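Local coordinates for putative glycyl-glycine endopeptidase lytM (Ruminococcus gnavus, PDB 3NYY), which probably acts as a metalloendopeptidase of the M23 family, whose members cut peptide bonds in bacterial cell walls, at residues D102-V110 and D129-Y140. Sequence-based numbering, arbitrary orientation. Where two conformers were deposited one is given.
Sequences DTEDKISYV and DIMAEKNTPGYY
Glu-104, Glu-133 and Tyr-139 bury the most surface where 102-110 runs along 129-140, and show how side chains continue a strand pairing that backbone bonds begin. The backbone part is short and antiparallel: Ser-108 and Met-131 (selenomethionine) form the hydrogen-bonded pair, with Met-131 N to Ser-108 O at 2.8 Å. Beside it, Glu-133 N reaches Lys-106 O from above the carbonyl plane, 3.2 Å away, and the hydroxyl of Tyr-140 adds a weak bond to that oxygen. Further along, Tyr-139 has CG anti to the backbone N (chi1 173°), which carries the ring's hydroxyl end to Thr-103 and Glu-104. Thr-103 OG1 donates to Tyr-139 OH at 2.7 Å. Tyr-139 OH in turn donates to Glu-104 O at 2.7 Å, in the carbonyl plane and on a lone pair. Both partners lie at the ring edge, while Lys-134 CD lies over one face, near the rim. A phenylalanine here would probably leave Glu-104 O and Thr-103 OG1 without this shared partner and the loop at 103-104 less firmly held. The two glutamates touch through carbon: Glu-133 CG lies 3.8 Å from Glu-104 CD. Each acid has its own base, Glu-104 OE2 Lys-106 NZ (3.1 Å), Glu-133 OE2 Arg-239 of the second subunit. Asp-129 OD1 is hydrogen-bonded to His-218, a pair consistent with the HxxxD and HxH metal motifs of M23 peptidases. Backbone bonds thus hold strand 107-108 at this chain's sheet edge, Tyr-139 pins the loop leading into it, and separate salt bridges probably ease the like charges.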
# COMPACT_ATOMS: atom_id res chain seq x y z
N ASP A 102 -10.12 10.17 -21.73
CA ASP A 102 -10.69 10.56 -20.42
C ASP A 102 -11.15 9.30 -19.67
O ASP A 102 -12.35 9.07 -19.49
CB ASP A 102 -11.86 11.55 -20.60
N THR A 103 -10.18 8.48 -19.24
CA THR A 103 -10.47 7.20 -18.59
C THR A 103 -9.64 7.08 -17.30
O THR A 103 -8.58 7.71 -17.16
CB THR A 103 -10.22 5.97 -19.57
OG1 THR A 103 -11.07 4.88 -19.21
CG2 THR A 103 -8.79 5.49 -19.54
N GLU A 104 -10.16 6.30 -16.35
CA GLU A 104 -9.46 6.06 -15.09
C GLU A 104 -8.05 5.47 -15.31
O GLU A 104 -7.92 4.45 -15.96
CB GLU A 104 -10.27 5.05 -14.25
CG GLU A 104 -9.68 4.79 -12.86
CD GLU A 104 -9.61 6.05 -12.06
OE1 GLU A 104 -10.68 6.54 -11.62
OE2 GLU A 104 -8.50 6.59 -11.91
N ASP A 105 -7.02 6.11 -14.74
CA ASP A 105 -5.68 5.51 -14.78
C ASP A 105 -4.99 5.51 -13.41
O ASP A 105 -3.77 5.36 -13.33
CB ASP A 105 -4.81 6.21 -15.84
CG ASP A 105 -4.53 7.70 -15.52
OD1 ASP A 105 -5.02 8.19 -14.48
OD2 ASP A 105 -3.81 8.37 -16.33
N LYS A 106 -5.77 5.63 -12.34
CA LYS A 106 -5.20 5.77 -11.00
C LYS A 106 -4.74 4.41 -10.47
O LYS A 106 -5.35 3.37 -10.72
CB LYS A 106 -6.17 6.42 -10.01
CG LYS A 106 -6.36 7.91 -10.28
CD LYS A 106 -7.63 8.47 -9.56
CE LYS A 106 -8.12 9.79 -10.20
NZ LYS A 106 -8.59 9.65 -11.64
N ILE A 107 -3.59 4.46 -9.80
CA ILE A 107 -3.04 3.32 -9.09
C ILE A 107 -2.55 3.79 -7.73
O ILE A 107 -2.40 5.00 -7.48
CB ILE A 107 -1.88 2.61 -9.87
CG1 ILE A 107 -0.83 3.59 -10.41
CG2 ILE A 107 -2.45 1.79 -11.06
CD1 ILE A 107 0.04 4.27 -9.36
N SER A 108 -2.30 2.84 -6.84
CA SER A 108 -1.85 3.14 -5.48
C SER A 108 -0.83 2.09 -5.11
O SER A 108 -0.96 0.95 -5.54
CB SER A 108 -3.00 3.05 -4.49
OG SER A 108 -4.02 3.98 -4.76
N TYR A 109 0.18 2.49 -4.34
CA TYR A 109 1.21 1.58 -3.89
C TYR A 109 1.94 2.16 -2.70
O TYR A 109 2.03 3.39 -2.54
CB TYR A 109 2.19 1.23 -5.01
CG TYR A 109 3.03 2.38 -5.53
CD1 TYR A 109 2.52 3.28 -6.44
CD2 TYR A 109 4.37 2.52 -5.14
CE1 TYR A 109 3.31 4.34 -6.94
CE2 TYR A 109 5.14 3.56 -5.63
CZ TYR A 109 4.62 4.44 -6.53
OH TYR A 109 5.45 5.46 -6.98
N VAL A 110 2.47 1.26 -1.87
CA VAL A 110 3.21 1.61 -0.66
C VAL A 110 4.51 0.82 -0.62
O VAL A 110 4.72 -0.13 -1.38
CB VAL A 110 2.40 1.32 0.63
CG1 VAL A 110 1.13 2.18 0.72
CG2 VAL A 110 2.08 -0.16 0.77
N ASP A 129 3.68 -3.92 -4.80
CA ASP A 129 2.36 -4.20 -5.38
C ASP A 129 1.67 -2.93 -5.79
O ASP A 129 1.35 -2.08 -4.97
CB ASP A 129 1.54 -5.01 -4.39
CG ASP A 129 2.16 -6.38 -4.14
OD1 ASP A 129 2.66 -6.97 -5.10
OD2 ASP A 129 2.24 -6.81 -2.98
N ILE A 130 1.48 -2.76 -7.09
CA ILE A 130 0.87 -1.58 -7.64
C ILE A 130 -0.62 -1.90 -7.91
O ILE A 130 -0.98 -2.68 -8.83
CB ILE A 130 1.59 -1.13 -8.86
CG1 ILE A 130 3.04 -0.76 -8.53
CG2 ILE A 130 0.87 0.08 -9.46
CD1 ILE A 130 3.91 -0.58 -9.77
N MSE A 131 -1.48 -1.30 -7.08
CA MSE A 131 -2.89 -1.65 -7.02
C MSE A 131 -3.73 -0.87 -7.97
O MSE A 131 -3.60 0.35 -8.09
CB MSE A 131 -3.44 -1.49 -5.59
CG MSE A 131 -2.57 -2.11 -4.47
SE MSE A 131 -2.40 -4.01 -4.52
CE MSE A 131 -1.66 -4.35 -2.73
N ALA A 132 -4.59 -1.59 -8.71
CA ALA A 132 -5.57 -0.94 -9.59
C ALA A 132 -6.68 -0.20 -8.76
O ALA A 132 -7.29 -0.79 -7.87
CB ALA A 132 -6.26 -1.99 -10.47
N GLU A 133 -6.96 1.06 -9.14
CA GLU A 133 -8.13 1.82 -8.69
C GLU A 133 -9.41 1.17 -9.26
O GLU A 133 -10.33 0.85 -8.52
CB GLU A 133 -8.03 3.27 -9.20
CG GLU A 133 -9.23 4.19 -8.79
CD GLU A 133 -9.12 4.74 -7.37
OE1 GLU A 133 -8.06 4.61 -6.71
OE2 GLU A 133 -10.12 5.33 -6.92
N LYS A 134 -9.44 0.98 -10.58
CA LYS A 134 -10.51 0.21 -11.25
C LYS A 134 -10.12 -1.28 -11.15
O LYS A 134 -9.23 -1.71 -11.87
CB LYS A 134 -10.64 0.69 -12.70
CG LYS A 134 -11.74 0.06 -13.52
CD LYS A 134 -11.85 0.70 -14.90
CE LYS A 134 -12.86 -0.02 -15.78
NZ LYS A 134 -14.23 -0.05 -15.19
N ASN A 135 -10.77 -2.05 -10.27
CA ASN A 135 -10.36 -3.42 -9.93
C ASN A 135 -10.90 -4.40 -10.97
O ASN A 135 -11.77 -5.23 -10.69
CB ASN A 135 -10.77 -3.77 -8.48
CG ASN A 135 -10.36 -5.16 -8.03
OD1 ASN A 135 -9.51 -5.81 -8.64
ND2 ASN A 135 -10.99 -5.64 -6.93
N THR A 136 -10.38 -4.26 -12.19
CA THR A 136 -10.80 -5.11 -13.29
C THR A 136 -9.58 -5.52 -14.08
O THR A 136 -8.73 -4.69 -14.38
CB THR A 136 -11.87 -4.42 -14.17
OG1 THR A 136 -12.21 -5.26 -15.29
CG2 THR A 136 -11.37 -3.10 -14.69
N PRO A 137 -9.48 -6.82 -14.41
CA PRO A 137 -8.34 -7.28 -15.18
C PRO A 137 -8.39 -6.93 -16.67
O PRO A 137 -9.46 -6.69 -17.21
CB PRO A 137 -8.38 -8.79 -14.98
CG PRO A 137 -9.78 -9.11 -14.92
CD PRO A 137 -10.43 -7.93 -14.17
N GLY A 138 -7.24 -6.89 -17.31
CA GLY A 138 -7.20 -6.64 -18.75
C GLY A 138 -7.47 -5.21 -19.18
O GLY A 138 -7.85 -4.98 -20.34
N TYR A 139 -7.30 -4.27 -18.26
CA TYR A 139 -7.62 -2.87 -18.48
C TYR A 139 -6.40 -1.94 -18.42
O TYR A 139 -6.17 -1.18 -19.36
CB TYR A 139 -8.69 -2.41 -17.50
CG TYR A 139 -8.97 -0.93 -17.55
CD1 TYR A 139 -9.75 -0.38 -18.56
CD2 TYR A 139 -8.47 -0.10 -16.58
CE1 TYR A 139 -10.00 1.00 -18.61
CE2 TYR A 139 -8.68 1.27 -16.62
CZ TYR A 139 -9.47 1.81 -17.63
OH TYR A 139 -9.67 3.17 -17.62
N TYR A 140 -5.64 -2.00 -17.33
CA TYR A 140 -4.40 -1.24 -17.22
C TYR A 140 -3.29 -1.90 -18.01
O TYR A 140 -2.92 -3.05 -17.74
CB TYR A 140 -3.93 -1.14 -15.76
CG TYR A 140 -4.74 -0.31 -14.84
CD1 TYR A 140 -5.86 -0.86 -14.21
CD2 TYR A 140 -4.41 1.01 -14.62
CE1 TYR A 140 -6.63 -0.09 -13.34
CE2 TYR A 140 -5.18 1.80 -13.75
CZ TYR A 140 -6.26 1.24 -13.13
OH TYR A 140 -6.99 2.06 -12.27
O HOH W 1 -5.63 2.49 -6.45
O HOH W 2 1.47 -1.54 -2.33
O HOH W 3 4.14 -2.80 -2.02